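Acarbose Kinase Mak1 (Uncultured bacterium, PDB 6WB4) probably phosphorylates the antidiabetic drug acarbose at the expense of ATP, a reaction by which microbiome bacteria can resist the drug. Local coordinates at residues Q23-V32 / R76-I84; I149-I159 / A170-L181. All blocks are in the same frame, centred on the assembly; numbering follows the deposited sequence.

In the fold
Contact 1 closes before contact 2 opens along the chain, and their centres lie 10 Å apart on the same side of the chain's centre. Both belong to the large mixed sheet of the pfkB-type kinase domain, where strands 78-84, 24-29, 152-157 and 176-180 run side by side and parallel. The seam between the contacts is where 24-29 meets 152-157: Leu-27 N reaches His-154 O and Leu-27 O reaches His-156 N, both probable hydrogen bonds. The strands of the four segments therefore form one continuous piece of sheet. Ile-159, past strand 152-157, belongs to the sugar pocket, and Gly-31 CA, past strand 24-29, lies about 7 Å from the bound sugar, so both strands end near the site.

Contact 1. Residues Q23-V32 / R76-I84; sequences QADVLVVGGV and RASAMADVI
Strands 26-29 and 78-84 run side by side in the same direction, pairing Val-26 with Ser-78 through to Val-29 with Ala-81, their axes 24° apart and 4.6 Å at closest approach. The ladder is regular in its middle, with Val-28 N to Ala-79 O at 2.8 Å and Ala-81 N to Val-28 O at 3.0 Å, and it runs on to Gly-30 N, which binds Ala-81 O. At the start the chain turns a corner at Asp-25, and Ala-77 O takes two donors there, Asp-25 N and Val-26 N. The carboxylate of Asp-25 returns the grip: OD2 receives Ala-77 N at 3.2 Å on its anti side. Arg-76 lays only its CB and CG near that oxygen, while its guanidinium leads away to a salt bridge with Asp-279.

One face carries Val-28 and the selenomethionine Met-80, whose chain, bent at chi2 and chi3, folds back so that CE rests 3.6 Å from Val-28 CG1. Helix 65-73 covers this face, Val-67 lying against Val-28. On the other, Leu-27 extends CD1 towards the neighbouring strand, 3.9 Å from Ala-79 CB and close to Ala-81 as well.

Where strand 26-29 ends, Asp-82, still in strand 78-84, takes over. With CG anti to the backbone N (chi1 -157°), it presents OD2 to Val-32 N at 2.8 Å, while OD1 forms a salt bridge with Arg-114, which also holds Val-32 O. Val-32 is thus fixed at both its backbone N and O. Beyond that, Val-32 CG1 packs on Ile-84 CG2. Parallel neighbours joined by a crossover that includes helix 65-73 and strands of the smaller sheet are characteristic of the ribokinase-like fold, here with Gly-31 CA, just after the first strand, about 7 Å from the nearest atom of the bound sugar.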
loop_
_atom_site.group_PDB
_atom_site.type_symbol
_atom_site.label_atom_id
_atom_site.label_comp_id
_atom_site.label_asym_id
_atom_site.label_seq_id
_atom_site.Cartn_x
_atom_site.Cartn_y
_atom_site.Cartn_z
ATOM N N GLN B 23 8.584 -15.543 -31.945
ATOM C CA GLN B 23 7.137 -15.643 -32.075
ATOM C C GLN B 23 6.469 -15.951 -30.738
ATOM O O GLN B 23 6.975 -16.754 -29.956
ATOM C CB GLN B 23 6.772 -16.716 -33.107
ATOM C CG GLN B 23 5.281 -16.870 -33.353
ATOM C CD GLN B 23 4.761 -15.893 -34.398
ATOM O OE1 GLN B 23 5.536 -15.157 -35.012
ATOM N NE2 GLN B 23 3.441 -15.858 -34.578
ATOM N N ALA B 24 5.327 -15.319 -30.480
ATOM C CA ALA B 24 4.613 -15.557 -29.237
ATOM C C ALA B 24 3.287 -16.239 -29.547
ATOM O O ALA B 24 2.639 -15.934 -30.539
ATOM C CB ALA B 24 4.374 -14.254 -28.493
ATOM N N ASP B 25 2.891 -17.169 -28.691
ATOM C CA ASP B 25 1.588 -17.801 -28.809
ATOM C C ASP B 25 0.506 -16.844 -28.337
ATOM O O ASP B 25 -0.534 -16.683 -28.983
ATOM C CB ASP B 25 1.555 -19.102 -28.018
ATOM C CG ASP B 25 2.490 -20.143 -28.599
ATOM O OD1 ASP B 25 2.344 -20.454 -29.801
ATOM O OD2 ASP B 25 3.380 -20.627 -27.862
ATOM N N VAL B 26 0.739 -16.216 -27.192
ATOM C CA VAL B 26 -0.232 -15.273 -26.681
ATOM C C VAL B 26 0.406 -13.947 -26.276
ATOM O O VAL B 26 1.285 -13.893 -25.408
ATOM C CB VAL B 26 -0.979 -15.849 -25.482
ATOM C CG1 VAL B 26 -1.881 -14.792 -24.876
ATOM C CG2 VAL B 26 -1.779 -17.066 -25.900
ATOM N N LEU B 27 -0.036 -12.876 -26.922
ATOM C CA LEU B 27 0.312 -11.544 -26.469
ATOM C C LEU B 27 -0.812 -11.020 -25.581
ATOM O O LEU B 27 -1.980 -11.082 -25.955
ATOM C CB LEU B 27 0.562 -10.618 -27.652
ATOM C CG LEU B 27 0.823 -9.148 -27.323
ATOM C CD1 LEU B 27 2.053 -8.964 -26.434
ATOM C CD2 LEU B 27 0.992 -8.386 -28.619
ATOM N N VAL B 28 -0.458 -10.541 -24.391
ATOM C CA VAL B 28 -1.419 -9.898 -23.499
ATOM C C VAL B 28 -1.241 -8.392 -23.623
ATOM O O VAL B 28 -0.119 -7.890 -23.573
ATOM C CB VAL B 28 -1.232 -10.327 -22.029
ATOM C CG1 VAL B 28 -2.309 -9.677 -21.138
ATOM C CG2 VAL B 28 -1.298 -11.842 -21.907
ATOM N N VAL B 29 -2.340 -7.668 -23.784
ATOM C CA VAL B 29 -2.257 -6.226 -23.964
ATOM C C VAL B 29 -2.898 -5.455 -22.815
ATOM O O VAL B 29 -4.115 -5.483 -22.653
ATOM C CB VAL B 29 -2.943 -5.790 -25.279
ATOM C CG1 VAL B 29 -2.940 -4.278 -25.403
ATOM C CG2 VAL B 29 -2.246 -6.396 -26.464
ATOM N N GLY B 30 -2.074 -4.777 -22.019
ATOM C CA GLY B 30 -2.570 -3.920 -20.962
ATOM C C GLY B 30 -2.931 -4.598 -19.655
ATOM O O GLY B 30 -3.029 -5.824 -19.581
ATOM N N GLY B 31 -3.122 -3.780 -18.618
ATOM C CA GLY B 31 -3.655 -4.247 -17.350
ATOM C C GLY B 31 -2.699 -4.384 -16.178
ATOM O O GLY B 31 -3.131 -4.573 -15.044
ATOM N N VAL B 32 -1.402 -4.289 -16.434
ATOM C CA VAL B 32 -0.439 -4.519 -15.370
ATOM C C VAL B 32 -0.420 -3.365 -14.376
ATOM O O VAL B 32 -0.578 -2.187 -14.734
ATOM C CB VAL B 32 0.988 -4.770 -15.926
ATOM C CG1 VAL B 32 1.644 -3.479 -16.373
ATOM C CG2 VAL B 32 1.849 -5.451 -14.875
ATOM N N ARG B 76 4.067 -22.432 -23.006
ATOM C CA ARG B 76 3.809 -21.644 -24.201
ATOM C C ARG B 76 4.442 -20.268 -24.056
ATOM O O ARG B 76 4.668 -19.800 -22.949
ATOM C CB ARG B 76 2.311 -21.500 -24.461
ATOM C CG ARG B 76 1.695 -22.612 -25.274
ATOM C CD ARG B 76 1.543 -23.941 -24.534
ATOM N NE ARG B 76 0.605 -24.779 -25.285
ATOM C CZ ARG B 76 0.138 -25.960 -24.896
ATOM N NH1 ARG B 76 0.500 -26.475 -23.730
ATOM N NH2 ARG B 76 -0.716 -26.614 -25.677
ATOM N N ALA B 77 4.732 -19.623 -25.176
ATOM C CA ALA B 77 5.391 -18.328 -25.146
ATOM C C ALA B 77 4.378 -17.189 -25.027
ATOM O O ALA B 77 3.645 -16.902 -25.978
ATOM C CB ALA B 77 6.250 -18.148 -26.405
ATOM N N SER B 78 4.333 -16.543 -23.869
ATOM C CA SER B 78 3.469 -15.384 -23.691
ATOM C C SER B 78 4.312 -14.119 -23.734
ATOM O O SER B 78 5.537 -14.181 -23.633
ATOM C CB SER B 78 2.702 -15.456 -22.373
ATOM O OG SER B 78 3.585 -15.418 -21.265
ATOM N N ALA B 79 3.653 -12.975 -23.901
ATOM C CA ALA B 79 4.329 -11.680 -23.896
ATOM C C ALA B 79 3.371 -10.592 -23.445
ATOM O O ALA B 79 2.154 -10.752 -23.541
ATOM C CB ALA B 79 4.888 -11.356 -25.269
HETATM N N MSE B 80 3.920 -9.484 -22.961
HETATM C CA MSE B 80 3.103 -8.371 -22.466
HETATM C C MSE B 80 3.466 -7.057 -23.160
HETATM O O MSE B 80 4.642 -6.743 -23.362
HETATM C CB MSE B 80 3.257 -8.220 -20.934
HETATM C CG MSE B 80 2.629 -6.952 -20.346
HETATM SE SE MSE B 80 0.660 -7.015 -20.191
HETATM C CE MSE B 80 0.533 -8.634 -19.113
ATOM N N ALA B 81 2.445 -6.299 -23.535
ATOM C CA ALA B 81 2.622 -4.935 -24.021
ATOM C C ALA B 81 1.760 -4.025 -23.167
ATOM O O ALA B 81 0.559 -4.270 -23.020
ATOM C CB ALA B 81 2.234 -4.813 -25.521
ATOM N N ASP B 82 2.350 -2.971 -22.615
ATOM C CA ASP B 82 1.601 -2.141 -21.689
ATOM C C ASP B 82 2.261 -0.803 -21.368
ATOM O O ASP B 82 3.383 -0.542 -21.769
ATOM C CB ASP B 82 1.357 -2.930 -20.404
ATOM C CG ASP B 82 0.172 -2.420 -19.624
ATOM O OD1 ASP B 82 -0.301 -1.302 -19.928
ATOM O OD2 ASP B 82 -0.303 -3.155 -18.732
ATOM N N VAL B 83 1.532 0.033 -20.637
ATOM C CA VAL B 83 2.009 1.327 -20.170
ATOM C C VAL B 83 2.302 1.334 -18.674
ATOM O O VAL B 83 1.399 1.138 -17.862
ATOM C CB VAL B 83 0.971 2.425 -20.448
ATOM C CG1 VAL B 83 1.507 3.779 -20.016
ATOM C CG2 VAL B 83 0.576 2.420 -21.906
ATOM N N ILE B 84 3.558 1.549 -18.309
ATOM C CA ILE B 84 3.936 1.663 -16.906
ATOM C C ILE B 84 4.468 3.057 -16.625
ATOM O O ILE B 84 4.445 3.909 -17.495
ATOM C CB ILE B 84 4.990 0.620 -16.509
ATOM C CG1 ILE B 84 6.298 0.898 -17.253
ATOM C CG2 ILE B 84 4.480 -0.772 -16.798
ATOM C CD1 ILE B 84 7.353 -0.144 -17.032
#

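Contact 2. Residues I149-I159 / A170-L181. With AC1 (4,6-dideoxy-4-{[(1S,4R,5S,6S)-4,5,6-trihydroxy-3-(hydroxymethyl)cyclohex-2-en-1-yl]amino}-alpha-D-glucopyranose), chain D.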
loop_
_atom_site.group_PDB
_atom_site.type_symbol
_atom_site.label_atom_id
_atom_site.label_comp_id
_atom_site.label_asym_id
_atom_site.label_seq_id
_atom_site.Cartn_x
_atom_site.Cartn_y
_atom_site.Cartn_z
ATOM N N ILE B 149 1.566 -7.577 -32.255
ATOM C CA ILE B 149 0.619 -8.224 -33.168
ATOM C C ILE B 149 1.302 -8.972 -34.311
ATOM O O ILE B 149 0.836 -10.031 -34.739
ATOM C CB ILE B 149 -0.368 -7.183 -33.769
ATOM C CG1 ILE B 149 -1.439 -6.818 -32.749
ATOM C CG2 ILE B 149 -1.069 -7.719 -35.001
ATOM C CD1 ILE B 149 -2.318 -5.696 -33.203
ATOM N N GLU B 150 2.406 -8.422 -34.803
ATOM C CA GLU B 150 3.107 -9.032 -35.926
ATOM C C GLU B 150 3.869 -10.284 -35.508
ATOM O O GLU B 150 4.000 -11.220 -36.282
ATOM C CB GLU B 150 4.073 -8.028 -36.549
ATOM C CG GLU B 150 3.383 -6.922 -37.327
ATOM C CD GLU B 150 4.334 -5.804 -37.705
ATOM O OE1 GLU B 150 3.904 -4.867 -38.411
ATOM O OE2 GLU B 150 5.514 -5.865 -37.291
ATOM N N ARG B 151 4.330 -10.314 -34.263
ATOM C CA ARG B 151 5.133 -11.426 -33.774
ATOM C C ARG B 151 4.316 -12.396 -32.922
ATOM O O ARG B 151 4.866 -13.337 -32.348
ATOM C CB ARG B 151 6.317 -10.892 -32.957
ATOM C CG ARG B 151 7.276 -10.004 -33.747
ATOM C CD ARG B 151 8.527 -9.652 -32.945
ATOM N NE ARG B 151 9.466 -8.826 -33.708
ATOM C CZ ARG B 151 10.469 -9.302 -34.445
ATOM N NH1 ARG B 151 10.670 -10.610 -34.534
ATOM N NH2 ARG B 151 11.267 -8.467 -35.103
ATOM N N SER B 152 3.007 -12.171 -32.832
ATOM C CA SER B 152 2.164 -12.997 -31.968
ATOM C C SER B 152 1.024 -13.702 -32.684
ATOM O O SER B 152 0.426 -13.170 -33.630
ATOM C CB SER B 152 1.591 -12.157 -30.834
ATOM O OG SER B 152 2.632 -11.605 -30.044
ATOM N N ARG B 153 0.689 -14.883 -32.176
ATOM C CA ARG B 153 -0.309 -15.732 -32.803
ATOM C C ARG B 153 -1.718 -15.412 -32.315
ATOM O O ARG B 153 -2.666 -15.393 -33.092
ATOM C CB ARG B 153 0.006 -17.205 -32.542
ATOM C CG ARG B 153 -0.986 -18.134 -33.194
ATOM C CD ARG B 153 -0.772 -19.587 -32.829
ATOM N NE ARG B 153 -1.998 -20.344 -33.074
ATOM C CZ ARG B 153 -2.237 -21.566 -32.607
ATOM N NH1 ARG B 153 -1.321 -22.198 -31.875
ATOM N NH2 ARG B 153 -3.393 -22.159 -32.886
ATOM N N HIS B 154 -1.842 -15.155 -31.021
ATOM C CA HIS B 154 -3.112 -14.790 -30.429
ATOM C C HIS B 154 -2.918 -13.570 -29.524
ATOM O O HIS B 154 -1.870 -13.410 -28.904
ATOM C CB HIS B 154 -3.681 -15.967 -29.644
ATOM C CG HIS B 154 -4.936 -15.647 -28.894
ATOM N ND1 HIS B 154 -6.191 -15.860 -29.419
ATOM C CD2 HIS B 154 -5.130 -15.104 -27.667
ATOM C CE1 HIS B 154 -7.104 -15.484 -28.540
ATOM N NE2 HIS B 154 -6.485 -15.018 -27.471
ATOM N N VAL B 155 -3.929 -12.716 -29.448
ATOM C CA VAL B 155 -3.826 -11.482 -28.696
ATOM C C VAL B 155 -4.963 -11.387 -27.676
ATOM O O VAL B 155 -6.136 -11.318 -28.049
ATOM C CB VAL B 155 -3.841 -10.264 -29.642
ATOM C CG1 VAL B 155 -3.791 -8.969 -28.855
ATOM C CG2 VAL B 155 -2.666 -10.344 -30.617
ATOM N N HIS B 156 -4.608 -11.413 -26.390
ATOM C CA HIS B 156 -5.591 -11.290 -25.316
ATOM C C HIS B 156 -5.591 -9.861 -24.801
ATOM O O HIS B 156 -4.544 -9.307 -24.463
ATOM C CB HIS B 156 -5.305 -12.267 -24.187
ATOM C CG HIS B 156 -6.280 -12.180 -23.055
ATOM N ND1 HIS B 156 -7.549 -12.711 -23.127
ATOM C CD2 HIS B 156 -6.174 -11.620 -21.827
ATOM C CE1 HIS B 156 -8.180 -12.491 -21.989
ATOM N NE2 HIS B 156 -7.367 -11.830 -21.182
ATOM N N VAL B 157 -6.765 -9.248 -24.766
ATOM C CA VAL B 157 -6.825 -7.818 -24.535
ATOM C C VAL B 157 -7.550 -7.461 -23.248
ATOM O O VAL B 157 -8.757 -7.689 -23.110
ATOM C CB VAL B 157 -7.500 -7.110 -25.721
ATOM C CG1 VAL B 157 -7.709 -5.651 -25.426
ATOM C CG2 VAL B 157 -6.672 -7.296 -26.986
ATOM N N SER B 158 -6.790 -6.894 -22.312
ATOM C CA SER B 158 -7.343 -6.394 -21.061
ATOM C C SER B 158 -8.157 -5.153 -21.379
ATOM O O SER B 158 -7.877 -4.459 -22.363
ATOM C CB SER B 158 -6.235 -6.087 -20.042
ATOM O OG SER B 158 -5.442 -7.242 -19.769
ATOM N N ILE B 159 -9.166 -4.877 -20.559
ATOM C CA ILE B 159 -10.079 -3.788 -20.852
ATOM C C ILE B 159 -9.551 -2.425 -20.402
ATOM O O ILE B 159 -10.261 -1.652 -19.757
ATOM C CB ILE B 159 -11.483 -4.044 -20.227
ATOM C CG1 ILE B 159 -11.404 -4.341 -18.729
ATOM C CG2 ILE B 159 -12.187 -5.178 -20.959
ATOM C CD1 ILE B 159 -12.747 -4.721 -18.123
ATOM N N ALA B 170 -5.779 -5.995 -33.999
ATOM C CA ALA B 170 -5.470 -7.423 -33.975
ATOM C C ALA B 170 -6.422 -8.237 -34.865
ATOM O O ALA B 170 -5.992 -9.131 -35.597
ATOM C CB ALA B 170 -5.502 -7.949 -32.541
ATOM N N VAL B 171 -7.712 -7.924 -34.810
ATOM C CA VAL B 171 -8.685 -8.593 -35.669
ATOM C C VAL B 171 -8.357 -8.310 -37.137
ATOM O O VAL B 171 -8.236 -9.231 -37.959
ATOM C CB VAL B 171 -10.134 -8.132 -35.356
ATOM C CG1 VAL B 171 -11.138 -8.786 -36.330
ATOM C CG2 VAL B 171 -10.494 -8.462 -33.910
ATOM N N ALA B 172 -8.160 -7.028 -37.427
ATOM C CA ALA B 172 -7.858 -6.547 -38.759
ATOM C C ALA B 172 -6.617 -7.234 -39.308
ATOM O O ALA B 172 -6.524 -7.504 -40.508
ATOM C CB ALA B 172 -7.674 -5.027 -38.741
ATOM N N ALA B 173 -5.671 -7.516 -38.422
ATOM C CA ALA B 173 -4.424 -8.166 -38.807
ATOM C C ALA B 173 -4.610 -9.667 -38.955
ATOM O O ALA B 173 -3.664 -10.381 -39.284
ATOM C CB ALA B 173 -3.330 -7.872 -37.787
ATOM N N GLY B 174 -5.821 -10.150 -38.679
ATOM C CA GLY B 174 -6.103 -11.574 -38.775
ATOM C C GLY B 174 -5.587 -12.437 -37.626
ATOM O O GLY B 174 -5.328 -13.623 -37.807
ATOM N N ARG B 175 -5.439 -11.856 -36.440
ATOM C CA ARG B 175 -5.128 -12.647 -35.253
ATOM C C ARG B 175 -6.421 -13.011 -34.543
ATOM O O ARG B 175 -7.394 -12.248 -34.587
ATOM C CB ARG B 175 -4.209 -11.885 -34.292
ATOM C CG ARG B 175 -2.950 -11.341 -34.931
ATOM C CD ARG B 175 -2.166 -12.465 -35.595
ATOM N NE ARG B 175 -0.862 -12.021 -36.077
ATOM C CZ ARG B 175 0.009 -12.810 -36.696
ATOM N NH1 ARG B 175 -0.291 -14.084 -36.913
ATOM N NH2 ARG B 175 1.178 -12.327 -37.094
ATOM N N SER B 176 -6.447 -14.183 -33.911
ATOM C CA SER B 176 -7.572 -14.516 -33.043
ATOM C C SER B 176 -7.412 -13.699 -31.765
ATOM O O SER B 176 -6.292 -13.427 -31.306
ATOM C CB SER B 176 -7.636 -16.011 -32.730
ATOM O OG SER B 176 -6.472 -16.422 -32.033
ATOM N N THR B 177 -8.535 -13.296 -31.197
ATOM C CA THR B 177 -8.525 -12.382 -30.080
ATOM C C THR B 177 -9.367 -12.918 -28.937
ATOM O O THR B 177 -10.292 -13.702 -29.153
ATOM C CB THR B 177 -9.027 -10.991 -30.518
ATOM O OG1 THR B 177 -10.288 -11.124 -31.195
ATOM C CG2 THR B 177 -8.028 -10.355 -31.485
ATOM N N SER B 178 -9.022 -12.512 -27.722
ATOM C CA SER B 178 -9.837 -12.825 -26.556
ATOM C C SER B 178 -9.870 -11.617 -25.633
ATOM O O SER B 178 -9.073 -10.684 -25.797
ATOM C CB SER B 178 -9.300 -14.060 -25.824
ATOM O OG SER B 178 -7.984 -13.843 -25.339
ATOM N N THR B 179 -10.813 -11.614 -24.694
ATOM C CA THR B 179 -10.873 -10.568 -23.680
ATOM C C THR B 179 -11.657 -11.055 -22.466
ATOM O O THR B 179 -12.498 -11.946 -22.576
ATOM C CB THR B 179 -11.531 -9.267 -24.206
ATOM O OG1 THR B 179 -11.413 -8.234 -23.217
ATOM C CG2 THR B 179 -13.012 -9.490 -24.519
ATOM N N ASP B 180 -11.394 -10.455 -21.309
ATOM C CA ASP B 180 -12.082 -10.842 -20.088
ATOM C C ASP B 180 -12.857 -9.640 -19.554
ATOM O O ASP B 180 -12.276 -8.706 -19.010
ATOM C CB ASP B 180 -11.089 -11.353 -19.049
ATOM C CG ASP B 180 -11.767 -11.986 -17.846
ATOM O OD1 ASP B 180 -12.991 -11.802 -17.671
ATOM O OD2 ASP B 180 -11.065 -12.655 -17.059
ATOM N N LEU B 181 -14.174 -9.676 -19.701
ATOM C CA LEU B 181 -15.018 -8.537 -19.344
ATOM C C LEU B 181 -15.174 -8.376 -17.832
ATOM O O LEU B 181 -15.625 -7.336 -17.356
ATOM C CB LEU B 181 -16.392 -8.696 -19.990
ATOM C CG LEU B 181 -16.325 -8.744 -21.511
ATOM C CD1 LEU B 181 -17.706 -8.857 -22.090
ATOM C CD2 LEU B 181 -15.653 -7.481 -22.028
HETATM C C1 AC1 D . -13.113 -3.701 -14.660
HETATM O O2 AC1 D . -14.979 -3.726 -13.111
HETATM C C2 AC1 D . -13.767 -4.401 -13.481
HETATM C C4A AC1 D . -9.393 -7.231 -8.631
HETATM C C3 AC1 D . -12.834 -4.491 -12.279
HETATM O O3 AC1 D . -13.404 -5.426 -11.352
HETATM C C4 AC1 D . -11.419 -4.943 -12.654
HETATM N N4A AC1 D . -10.489 -4.528 -11.613
HETATM C C5 AC1 D . -10.921 -4.405 -14.000
HETATM O O5 AC1 D . -11.932 -4.423 -15.004
HETATM C C6 AC1 D . -9.763 -5.244 -14.527
HETATM C C1B AC1 D . -10.458 -5.237 -10.344
HETATM C C2B AC1 D . -9.153 -4.961 -9.580
HETATM O O2B AC1 D . -8.298 -4.097 -10.344
HETATM C C3B AC1 D . -8.398 -6.234 -9.203
HETATM O O3B AC1 D . -7.352 -5.945 -8.262
HETATM O O4 AC1 D . -8.739 -8.354 -8.032
HETATM C C5B AC1 D . -10.181 -7.656 -9.821
HETATM C C7B AC1 D . -10.724 -6.709 -10.581
HETATM C C6B AC1 D . -10.340 -9.104 -10.206
HETATM O O6B AC1 D . -10.087 -9.228 -11.614
#
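His-154 and His-156 reach across to two serines on the parallel strand 176-180, and these polar links stand out. Ser-178 OG lies between the two rings, 2.9 Å from His-154 NE2 and 2.5 Å from His-156 ND1, while Ser-176 OG meets His-154 ND1 at 2.7 Å in the plane of that ring. Both rings leave anti to their backbone N, which carries them toward the serine strand. Backbone bonds flank them: Val-155 N to Ser-176 O, Ser-178 N to Val-155 O, Val-157 N to Ser-178 O. Beyond these, Thr-179 OG1 donates to Val-157 O at 2.7 Å.

At the other end Arg-175, bent at chi2, gives NE to Ile-149 O at 2.9 Å, and Ser-152 O lies over one face of its guanidinium. Apolar packing sits alongside: Ile-149 CG2 is 3.6 Å from Ala-173 CB, just before the Schellman turn at Gly-174, and Val-155 touches Ala-170 CB. Ile-159 CD1 lies 3.2 Å from O5 of the bound acarviosine unit.

Since Ser-178 OG has one proton to give, at least one of the two rings must donate to it if both bonds hold, which probably couples the rings' protonation across this beta-alpha-beta unit.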